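Local coordinates for taurocyamine kinase (Schistosoma mansoni, PDB 4WOD), which reversibly transfers a phosphate group between ATP and the guanidino compound taurocyamine, with magnesium as cofactor, at residues A[61-71]-A[261-272]; A[138-146]-A[199-207]. The protein carries 4 engineered substitutions. One frame throughout, in Å; residues are numbered along the deposited sequence.

How the contacts relate
The two contacts illustrate how chemistry follows position in a phosphagen kinase. Contact 1 is buried and joins a loop of the N-terminal family region to one of the C-terminal region, beside the bound arginine. Contact 2 is partly buried, lies entirely in the phosphagen kinase C-terminal region, and sets a helix start against a turn leading into the main sheet. The centres of contact 1 and contact 2 are about 20 Å apart, their nearest atoms about 9 Å. In contact 1, two hydroxyls donate to carbonyls amid apolar packing, and N-H groups of Leu61 and Arg63 meet the ligand carboxylate. Contact 2 relies instead on a salt bridge, two near-parallel guanidinium groups and bridging waters, with little apolar touching between side chains.

Contact 1 (A[61-71]-A[261-272]). With ARG (arginine), chain B.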
loop_
_atom_site.group_PDB
_atom_site.type_symbol
_atom_site.label_atom_id
_atom_site.label_comp_id
_atom_site.label_asym_id
_atom_site.label_seq_id
_atom_site.Cartn_x
_atom_site.Cartn_y
_atom_site.Cartn_z
ATOM N N LEU A 61 2.043 -15.281 12.376
ATOM C CA LEU A 61 1.838 -15.429 13.819
ATOM C C LEU A 61 2.148 -16.833 14.342
ATOM O O LEU A 61 2.088 -17.798 13.596
ATOM C CB LEU A 61 0.389 -15.076 14.166
ATOM C CG LEU A 61 0.009 -13.614 13.932
ATOM C CD1 LEU A 61 -1.455 -13.380 14.247
ATOM C CD2 LEU A 61 0.885 -12.693 14.756
ATOM N N PRO A 62 2.493 -16.945 15.638
ATOM C CA PRO A 62 2.537 -18.286 16.230
ATOM C C PRO A 62 1.112 -18.795 16.431
ATOM O O PRO A 62 0.152 -18.101 16.063
ATOM C CB PRO A 62 3.220 -18.067 17.585
ATOM C CG PRO A 62 2.881 -16.589 17.933
ATOM C CD PRO A 62 2.911 -15.889 16.578
ATOM N N ARG A 63 0.964 -19.960 17.043
ATOM C CA ARG A 63 -0.350 -20.328 17.549
ATOM C C ARG A 63 -0.189 -20.584 19.035
ATOM O O ARG A 63 0.811 -20.185 19.621
ATOM C CB ARG A 63 -0.923 -21.535 16.785
ATOM C CG ARG A 63 -1.073 -21.284 15.253
ATOM C CD ARG A 63 -2.174 -20.225 14.923
ATOM N NE ARG A 63 -2.441 -20.054 13.484
ATOM C CZ ARG A 63 -1.753 -19.264 12.667
ATOM N NH1 ARG A 63 -0.719 -18.554 13.115
ATOM N NH2 ARG A 63 -2.097 -19.178 11.382
ATOM N N SER A 64 -1.159 -21.229 19.664
ATOM C CA SER A 64 -1.034 -21.482 21.091
ATOM C C SER A 64 -1.310 -22.941 21.390
ATOM O O SER A 64 -2.296 -23.501 20.920
ATOM C CB SER A 64 -1.968 -20.568 21.896
ATOM O OG SER A 64 -3.266 -20.535 21.337
ATOM N N CYS A 65 -0.413 -23.540 22.166
ATOM C CA CYS A 65 -0.538 -24.927 22.588
ATOM C C CYS A 65 -1.808 -25.170 23.407
ATOM O O CYS A 65 -2.390 -26.254 23.364
ATOM C CB CYS A 65 0.703 -25.332 23.389
ATOM S SG CYS A 65 1.111 -24.300 24.843
ATOM N N ASP A 66 -2.220 -24.157 24.160
ATOM C CA ASP A 66 -3.471 -24.184 24.919
ATOM C C ASP A 66 -3.719 -22.760 25.402
ATOM O O ASP A 66 -2.882 -21.887 25.194
ATOM C CB ASP A 66 -3.403 -25.154 26.104
ATOM C CG ASP A 66 -2.257 -24.839 27.055
ATOM O OD1 ASP A 66 -2.342 -23.845 27.807
ATOM O OD2 ASP A 66 -1.272 -25.605 27.065
ATOM N N LEU A 67 -4.828 -22.548 26.103
ATOM C CA LEU A 67 -5.259 -21.192 26.454
ATOM C C LEU A 67 -4.330 -20.509 27.458
ATOM O O LEU A 67 -4.318 -19.287 27.551
ATOM C CB LEU A 67 -6.698 -21.217 26.992
ATOM C CG LEU A 67 -6.947 -22.028 28.273
ATOM C CD1 LEU A 67 -6.845 -21.148 29.509
ATOM C CD2 LEU A 67 -8.311 -22.705 28.247
ATOM N N ASN A 68 -3.551 -21.298 28.188
ATOM C CA ASN A 68 -2.628 -20.761 29.171
ATOM C C ASN A 68 -1.307 -20.329 28.578
ATOM O O ASN A 68 -0.423 -19.854 29.319
ATOM C CB ASN A 68 -2.340 -21.785 30.263
ATOM C CG ASN A 68 -3.559 -22.153 31.046
ATOM O OD1 ASN A 68 -4.073 -23.269 30.920
ATOM N ND2 ASN A 68 -4.043 -21.224 31.868
ATOM N N ALA A 69 -1.142 -20.545 27.271
ATOM C CA ALA A 69 0.113 -20.197 26.622
ATOM C C ALA A 69 0.352 -18.697 26.727
ATOM O O ALA A 69 1.486 -18.253 26.884
ATOM C CB ALA A 69 0.127 -20.628 25.178
ATOM N N TYR A 70 -0.719 -17.911 26.627
ATOM C CA TYR A 70 -0.566 -16.471 26.604
ATOM C C TYR A 70 -0.001 -15.973 27.931
ATOM O O TYR A 70 0.850 -15.087 27.944
ATOM C CB TYR A 70 -1.901 -15.790 26.267
ATOM C CG TYR A 70 -2.363 -16.116 24.854
ATOM C CD1 TYR A 70 -1.758 -15.514 23.762
ATOM C CD2 TYR A 70 -3.374 -17.035 24.616
ATOM C CE1 TYR A 70 -2.141 -15.799 22.483
ATOM C CE2 TYR A 70 -3.777 -17.329 23.322
ATOM C CZ TYR A 70 -3.160 -16.707 22.262
ATOM O OH TYR A 70 -3.538 -16.980 20.966
ATOM N N GLU A 71 -0.439 -16.565 29.037
ATOM C CA GLU A 71 0.112 -16.224 30.341
ATOM C C GLU A 71 1.500 -16.837 30.582
ATOM O O GLU A 71 2.419 -16.140 31.031
ATOM C CB GLU A 71 -0.842 -16.662 31.444
ATOM C CG GLU A 71 -0.329 -16.407 32.854
ATOM C CD GLU A 71 0.075 -14.951 33.106
ATOM O OE1 GLU A 71 1.010 -14.740 33.909
ATOM O OE2 GLU A 71 -0.534 -14.025 32.517
ATOM N N ARG A 261 -7.164 -8.537 29.736
ATOM C CA ARG A 261 -6.094 -8.058 28.876
ATOM C C ARG A 261 -6.321 -8.446 27.399
ATOM O O ARG A 261 -6.272 -7.590 26.509
ATOM C CB ARG A 261 -4.771 -8.611 29.392
ATOM C CG ARG A 261 -3.524 -8.092 28.730
ATOM C CD ARG A 261 -2.327 -8.537 29.569
ATOM N NE ARG A 261 -2.327 -9.984 29.775
ATOM C CZ ARG A 261 -1.767 -10.821 28.919
ATOM N NH1 ARG A 261 -1.179 -10.317 27.855
ATOM N NH2 ARG A 261 -1.783 -12.138 29.121
ATOM N N LEU A 262 -6.595 -9.727 27.139
ATOM C CA LEU A 262 -6.749 -10.202 25.766
ATOM C C LEU A 262 -8.193 -10.426 25.353
ATOM O O LEU A 262 -8.455 -10.810 24.214
ATOM C CB LEU A 262 -5.971 -11.517 25.563
ATOM C CG LEU A 262 -4.493 -11.412 25.974
ATOM C CD1 LEU A 262 -3.776 -12.735 25.807
ATOM C CD2 LEU A 262 -3.797 -10.323 25.178
ATOM N N GLY A 263 -9.133 -10.232 26.267
ATOM C CA GLY A 263 -10.502 -10.610 25.963
ATOM C C GLY A 263 -10.672 -12.122 25.832
ATOM O O GLY A 263 -10.133 -12.878 26.644
ATOM N N PHE A 264 -11.442 -12.562 24.829
ATOM C CA PHE A 264 -11.665 -13.995 24.598
ATOM C C PHE A 264 -10.421 -14.637 23.985
ATOM O O PHE A 264 -9.902 -14.197 22.944
ATOM C CB PHE A 264 -12.865 -14.235 23.692
ATOM C CG PHE A 264 -14.183 -13.922 24.335
ATOM C CD1 PHE A 264 -14.703 -14.767 25.311
ATOM C CD2 PHE A 264 -14.887 -12.792 23.979
ATOM C CE1 PHE A 264 -15.922 -14.491 25.909
ATOM C CE2 PHE A 264 -16.118 -12.502 24.572
ATOM C CZ PHE A 264 -16.634 -13.362 25.524
ATOM N N ILE A 265 -9.938 -15.666 24.652
ATOM C CA ILE A 265 -8.781 -16.416 24.160
ATOM C C ILE A 265 -9.146 -17.196 22.898
ATOM O O ILE A 265 -10.237 -17.785 22.803
ATOM C CB ILE A 265 -8.259 -17.388 25.240
ATOM C CG1 ILE A 265 -7.943 -16.638 26.542
ATOM C CG2 ILE A 265 -7.053 -18.197 24.732
ATOM C CD1 ILE A 265 -7.018 -15.442 26.388
ATOM N N THR A 266 -8.240 -17.188 21.928
ATOM C CA THR A 266 -8.402 -17.989 20.717
ATOM C C THR A 266 -7.099 -18.693 20.406
ATOM O O THR A 266 -6.066 -18.321 20.954
ATOM C CB THR A 266 -8.819 -17.126 19.506
ATOM O OG1 THR A 266 -7.949 -15.980 19.425
ATOM C CG2 THR A 266 -10.284 -16.686 19.680
ATOM N N PHE A 267 -7.163 -19.696 19.530
ATOM C CA PHE A 267 -5.970 -20.467 19.116
ATOM C C PHE A 267 -4.949 -19.588 18.392
ATOM O O PHE A 267 -3.740 -19.683 18.628
ATOM C CB PHE A 267 -6.404 -21.640 18.232
ATOM C CG PHE A 267 -5.274 -22.510 17.733
ATOM C CD1 PHE A 267 -4.518 -23.279 18.598
ATOM C CD2 PHE A 267 -5.004 -22.590 16.372
ATOM C CE1 PHE A 267 -3.493 -24.102 18.114
ATOM C CE2 PHE A 267 -3.997 -23.410 15.891
ATOM C CZ PHE A 267 -3.240 -24.159 16.766
ATOM N N CYS A 268 -5.434 -18.726 17.512
ATOM C CA CYS A 268 -4.546 -17.804 16.809
ATOM C C CYS A 268 -4.682 -16.422 17.419
ATOM O O CYS A 268 -5.805 -15.973 17.687
ATOM C CB CYS A 268 -4.868 -17.768 15.317
ATOM S SG CYS A 268 -3.878 -16.597 14.382
ATOM N N PRO A 269 -3.544 -15.747 17.664
ATOM C CA PRO A 269 -3.544 -14.411 18.272
ATOM C C PRO A 269 -4.278 -13.345 17.473
ATOM O O PRO A 269 -4.652 -12.340 18.075
ATOM C CB PRO A 269 -2.053 -14.059 18.368
ATOM C CG PRO A 269 -1.363 -15.394 18.473
ATOM C CD PRO A 269 -2.178 -16.311 17.569
ATOM N N SER A 270 -4.473 -13.541 16.171
ATOM C CA SER A 270 -5.130 -12.515 15.354
ATOM C C SER A 270 -6.602 -12.310 15.721
ATOM O O SER A 270 -7.165 -11.233 15.479
ATOM C CB SER A 270 -5.012 -12.859 13.864
ATOM O OG SER A 270 -5.720 -14.043 13.551
ATOM N N ASN A 271 -7.217 -13.337 16.301
ATOM C CA ASN A 271 -8.646 -13.319 16.637
ATOM C C ASN A 271 -8.970 -13.150 18.117
ATOM O O ASN A 271 -10.042 -13.556 18.555
ATOM C CB ASN A 271 -9.308 -14.605 16.150
ATOM C CG ASN A 271 -9.491 -14.623 14.648
ATOM O OD1 ASN A 271 -9.958 -13.648 14.058
ATOM N ND2 ASN A 271 -9.111 -15.723 14.020
ATOM N N LEU A 272 -8.049 -12.576 18.882
ATOM C CA LEU A 272 -8.285 -12.287 20.305
ATOM C C LEU A 272 -9.227 -11.107 20.487
ATOM O O LEU A 272 -9.553 -10.392 19.517
ATOM C CB LEU A 272 -6.956 -11.989 21.011
ATOM C CG LEU A 272 -5.978 -13.163 21.081
ATOM C CD1 LEU A 272 -4.582 -12.663 21.523
ATOM C CD2 LEU A 272 -6.481 -14.294 22.025
HETATM N N ARG B . -2.182 -13.642 10.627
HETATM C CA ARG B . -2.093 -15.071 10.758
HETATM C C ARG B . -0.818 -15.743 10.285
HETATM O O ARG B . -0.347 -15.477 9.152
HETATM C CB ARG B . -3.289 -15.727 10.172
HETATM C CG ARG B . -4.448 -15.729 11.109
HETATM C CD ARG B . -4.672 -17.148 11.490
HETATM N NE ARG B . -5.785 -17.247 12.385
HETATM C CZ ARG B . -6.754 -18.104 12.226
HETATM N NH1 ARG B . -7.735 -18.148 13.077
HETATM N NH2 ARG B . -6.744 -18.897 11.191
HETATM O OXT ARG B . -0.386 -16.492 11.173
HETATM O O HOH W 1 -0.129 -12.715 26.350
#
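Arg63 does two things at once: its CB lies over a face of the Phe267 ring while its guanidinium reaches the bound arginine. CB is the CH-pi partner, 3.8 Å from the ring centroid. The bend at chi2 (-68°) turns the guanidinium toward the ligand, with Phe267 CE2 near its plane at the edge, the guanidinium and ring planes 79° apart. NH1 then donates to OXT of the ligand at 2.9 Å, supported by a weaker bond from NH2, and also holds Pro62 O at 3.1 Å from above the carbonyl plane. Leu61 N adds another bond to the same OXT, so three N-H groups grip one carboxylate oxygen. Arg63 CD packs at 3.7 Å on CB of Cys268, the predicted active-site residue.

Farther along, two hydroxyls fasten the loops together. Ser64 OG donates to Phe267 O at 2.9 Å, tilted from the carbonyl plane. The Tyr70 hydroxyl gives an equally short bond (2.9 Å) to Thr266 O, which lies near the ring plane. The tyrosine is wedged among apolar groups: Leu262 CD1 meets its CB at 3.6 Å, Ile265 CG2 touches CE2, and Pro269 CG comes in at the ring edge. A water links Tyr70 O to Arg261 NH1, whose salt bridge is with Asp78.

The contact joins the N- and C-terminal regions of the first repeat beside the bound arginine, consistent with a guanidino-substrate pocket between them, as in other phosphagen kinases. Around it, helix 74-84 packs on Leu61, Pro62 and Leu272, helix 46-55 touches Pro62, and Ile265 continues from the short strand 263-264.

Contact 2 (A[138-146]-A[199-207]); sequences TKETRIELE and IDWPTGRGI
Arg142 reaches from helix 139-154 across the turn at Gly204. Its CB points toward the turn and sets the direction of the chain. CG, anti to the backbone N (chi1 -174°), passes 3.9 Å from Gly204 O. Next, CD lies 3.4 Å from Thr203 O and over a face of the Arg205 guanidinium. The chain bends at chi3, and NE comes to 3.5 Å from Arg205 NH2, two donors that do not bond. Their guanidinium planes are only 18° apart, a close pairing of like charges. At the tip, NH1 makes a salt bridge to the anti lone pair of Asp200 OD2 at 2.9 Å, with an N-H...O angle of 152°, and also gives a hydrogen to a water held by Lys139 O and Thr203 OG1. NH2 donates to a second water.

Ile199 O lies over one face of the Arg142 guanidinium, but its bonds come from Arg205, which grips it end-on with NH1 and NH2 (3.0 and 2.9 Å). Asp200, with the dipole of this carbonyl, probably offsets part of the paired positive charge. Gly204 is at positive phi in the type II turn, and its CA comes to 3.3 Å from Glu146 OE1. The same oxygen shares a water with Gly204 N, whereas OE2 is hydrogen-bonded to Tyr164 OH.

The helix begins with a capping box in which Thr138 and Thr141 exchange side-chain bonds to each other's backbone N. Through Arg142, Ile143 and Glu146 the helix rests on the turn that feeds strand 206-210 of the antiparallel sheet. That strand lies between strands 162-166 and 215-219, both of which Glu146 also touches.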
loop_
_atom_site.group_PDB
_atom_site.type_symbol
_atom_site.label_atom_id
_atom_site.label_comp_id
_atom_site.label_asym_id
_atom_site.label_seq_id
_atom_site.Cartn_x
_atom_site.Cartn_y
_atom_site.Cartn_z
ATOM N N THR A 138 -6.038 -34.648 24.335
ATOM C CA THR A 138 -5.941 -36.084 24.052
ATOM C C THR A 138 -7.074 -36.447 23.109
ATOM O O THR A 138 -7.985 -35.632 22.878
ATOM C CB THR A 138 -6.028 -36.934 25.312
ATOM O OG1 THR A 138 -7.313 -36.745 25.897
ATOM C CG2 THR A 138 -4.954 -36.514 26.322
ATOM N N LYS A 139 -7.040 -37.658 22.556
ATOM C CA LYS A 139 -8.155 -38.086 21.714
ATOM C C LYS A 139 -9.440 -38.039 22.524
ATOM O O LYS A 139 -10.479 -37.569 22.036
ATOM C CB LYS A 139 -7.923 -39.485 21.140
ATOM C CG LYS A 139 -9.072 -39.985 20.282
ATOM C CD LYS A 139 -8.616 -41.110 19.362
ATOM C CE LYS A 139 -9.791 -41.839 18.750
ATOM N NZ LYS A 139 -9.309 -42.778 17.699
ATOM N N GLU A 140 -9.356 -38.483 23.778
ATOM C CA GLU A 140 -10.520 -38.492 24.661
ATOM C C GLU A 140 -10.993 -37.094 25.063
ATOM O O GLU A 140 -12.193 -36.815 25.053
ATOM C CB GLU A 140 -10.224 -39.313 25.921
ATOM C CG GLU A 140 -10.059 -40.803 25.669
ATOM C CD GLU A 140 -9.825 -41.563 26.961
ATOM O OE1 GLU A 140 -10.715 -41.494 27.840
ATOM O OE2 GLU A 140 -8.758 -42.202 27.107
ATOM N N THR A 141 -10.077 -36.196 25.405
ATOM C CA THR A 141 -10.544 -34.882 25.852
ATOM C C THR A 141 -11.151 -34.066 24.698
ATOM O O THR A 141 -12.113 -33.319 24.903
ATOM C CB THR A 141 -9.436 -34.060 26.553
ATOM O OG1 THR A 141 -8.320 -33.869 25.675
ATOM C CG2 THR A 141 -8.992 -34.762 27.828
ATOM N N ARG A 142 -10.650 -34.237 23.482
ATOM C CA ARG A 142 -11.265 -33.531 22.371
ATOM C C ARG A 142 -12.718 -33.991 22.174
ATOM O O ARG A 142 -13.607 -33.167 21.903
ATOM C CB ARG A 142 -10.452 -33.729 21.089
ATOM C CG ARG A 142 -10.945 -32.911 19.909
ATOM C CD ARG A 142 -10.204 -33.263 18.631
ATOM N NE ARG A 142 -8.802 -32.846 18.636
ATOM C CZ ARG A 142 -7.768 -33.640 18.907
ATOM N NH1 ARG A 142 -7.964 -34.922 19.214
ATOM N NH2 ARG A 142 -6.527 -33.152 18.862
ATOM N N ILE A 143 -12.964 -35.295 22.337
ATOM C CA ILE A 143 -14.310 -35.849 22.178
ATOM C C ILE A 143 -15.188 -35.405 23.354
ATOM O O ILE A 143 -16.352 -35.022 23.160
ATOM C CB ILE A 143 -14.276 -37.408 22.054
ATOM C CG1 ILE A 143 -13.605 -37.809 20.732
ATOM C CG2 ILE A 143 -15.680 -38.017 22.148
ATOM C CD1 ILE A 143 -13.086 -39.222 20.710
ATOM N N GLU A 144 -14.638 -35.433 24.567
ATOM C CA GLU A 144 -15.394 -34.889 25.715
ATOM C C GLU A 144 -15.821 -33.419 25.487
ATOM O O GLU A 144 -16.957 -33.028 25.812
ATOM C CB GLU A 144 -14.585 -35.010 27.008
ATOM C CG GLU A 144 -14.498 -36.425 27.519
ATOM C CD GLU A 144 -13.727 -36.528 28.811
ATOM O OE1 GLU A 144 -14.358 -36.780 29.859
ATOM O OE2 GLU A 144 -12.491 -36.333 28.785
ATOM N N LEU A 145 -14.918 -32.623 24.907
ATOM C CA LEU A 145 -15.193 -31.226 24.579
ATOM C C LEU A 145 -16.291 -31.130 23.518
ATOM O O LEU A 145 -17.238 -30.334 23.649
ATOM C CB LEU A 145 -13.901 -30.529 24.108
ATOM C CG LEU A 145 -13.979 -29.066 23.668
ATOM C CD1 LEU A 145 -14.580 -28.193 24.781
ATOM C CD2 LEU A 145 -12.589 -28.567 23.241
ATOM N N GLU A 146 -16.183 -31.961 22.486
ATOM C CA GLU A 146 -17.209 -32.023 21.445
ATOM C C GLU A 146 -18.580 -32.344 22.046
ATOM O O GLU A 146 -19.566 -31.670 21.731
ATOM C CB GLU A 146 -16.849 -33.057 20.371
ATOM C CG GLU A 146 -17.872 -33.139 19.243
ATOM C CD GLU A 146 -17.804 -34.445 18.455
ATOM O OE1 GLU A 146 -17.064 -35.367 18.865
ATOM O OE2 GLU A 146 -18.473 -34.537 17.400
ATOM N N ILE A 199 -4.746 -33.401 14.551
ATOM C CA ILE A 199 -4.390 -34.589 15.296
ATOM C C ILE A 199 -5.668 -35.399 15.596
ATOM O O ILE A 199 -6.705 -34.822 15.941
ATOM C CB ILE A 199 -3.644 -34.205 16.582
ATOM C CG1 ILE A 199 -2.350 -33.455 16.216
ATOM C CG2 ILE A 199 -3.391 -35.418 17.480
ATOM C CD1 ILE A 199 -1.657 -32.848 17.384
ATOM N N ASP A 200 -5.582 -36.717 15.417
ATOM C CA ASP A 200 -6.699 -37.651 15.605
ATOM C C ASP A 200 -7.872 -37.349 14.669
ATOM O O ASP A 200 -9.022 -37.604 15.030
ATOM C CB ASP A 200 -7.209 -37.637 17.049
ATOM C CG ASP A 200 -6.112 -37.880 18.079
ATOM O OD1 ASP A 200 -5.301 -38.795 17.878
ATOM O OD2 ASP A 200 -6.065 -37.142 19.096
ATOM N N TRP A 201 -7.579 -36.814 13.484
ATOM C CA TRP A 201 -8.597 -36.515 12.463
ATOM C C TRP A 201 -9.341 -37.799 12.086
ATOM O O TRP A 201 -8.708 -38.818 11.864
ATOM C CB TRP A 201 -7.940 -35.900 11.216
ATOM C CG TRP A 201 -8.912 -35.447 10.173
ATOM C CD1 TRP A 201 -9.343 -36.161 9.084
ATOM C CD2 TRP A 201 -9.592 -34.185 10.115
ATOM N NE1 TRP A 201 -10.240 -35.421 8.353
ATOM C CE2 TRP A 201 -10.417 -34.208 8.962
ATOM C CE3 TRP A 201 -9.584 -33.038 10.918
ATOM C CZ2 TRP A 201 -11.222 -33.130 8.598
ATOM C CZ3 TRP A 201 -10.386 -31.967 10.551
ATOM C CH2 TRP A 201 -11.195 -32.022 9.403
ATOM N N PRO A 202 -10.677 -37.759 11.986
ATOM C CA PRO A 202 -11.558 -36.603 12.106
ATOM C C PRO A 202 -12.308 -36.595 13.424
ATOM O O PRO A 202 -13.338 -35.958 13.508
ATOM C CB PRO A 202 -12.529 -36.824 10.959
ATOM C CG PRO A 202 -12.761 -38.324 11.038
ATOM C CD PRO A 202 -11.441 -38.938 11.524
ATOM N N THR A 203 -11.806 -37.292 14.437
ATOM C CA THR A 203 -12.556 -37.430 15.688
ATOM C C THR A 203 -12.674 -36.122 16.478
ATOM O O THR A 203 -11.817 -35.225 16.396
ATOM C CB THR A 203 -11.926 -38.517 16.605
ATOM O OG1 THR A 203 -10.591 -38.148 16.960
ATOM C CG2 THR A 203 -11.893 -39.871 15.890
ATOM N N GLY A 204 -13.741 -36.026 17.266
ATOM C CA GLY A 204 -13.903 -34.882 18.144
ATOM C C GLY A 204 -14.347 -33.615 17.435
ATOM O O GLY A 204 -14.351 -32.547 18.025
ATOM N N ARG A 205 -14.717 -33.745 16.165
ATOM C CA ARG A 205 -15.040 -32.602 15.320
ATOM C C ARG A 205 -16.397 -32.737 14.661
ATOM O O ARG A 205 -16.865 -33.847 14.377
ATOM C CB ARG A 205 -13.978 -32.436 14.241
ATOM C CG ARG A 205 -12.597 -32.181 14.827
ATOM C CD ARG A 205 -11.534 -32.720 13.921
ATOM N NE ARG A 205 -10.213 -32.238 14.316
ATOM C CZ ARG A 205 -9.293 -32.975 14.926
ATOM N NH1 ARG A 205 -9.550 -34.243 15.223
ATOM N NH2 ARG A 205 -8.117 -32.433 15.237
ATOM N N GLY A 206 -17.025 -31.599 14.400
ATOM C CA GLY A 206 -18.287 -31.618 13.695
ATOM C C GLY A 206 -18.804 -30.247 13.340
ATOM O O GLY A 206 -18.164 -29.221 13.634
ATOM N N ILE A 207 -19.962 -30.233 12.680
ATOM C CA ILE A 207 -20.613 -28.968 12.346
ATOM C C ILE A 207 -22.079 -28.998 12.727
ATOM O O ILE A 207 -22.701 -30.066 12.755
ATOM C CB ILE A 207 -20.502 -28.624 10.831
ATOM C CG1 ILE A 207 -21.288 -29.619 9.984
ATOM C CG2 ILE A 207 -19.065 -28.617 10.375
ATOM C CD1 ILE A 207 -21.442 -29.165 8.547
HETATM O O HOH W 2 -10.294 -36.603 19.335
HETATM O O HOH W 3 -6.053 -31.312 16.821
HETATM O O HOH W 4 -16.298 -38.075 17.655
#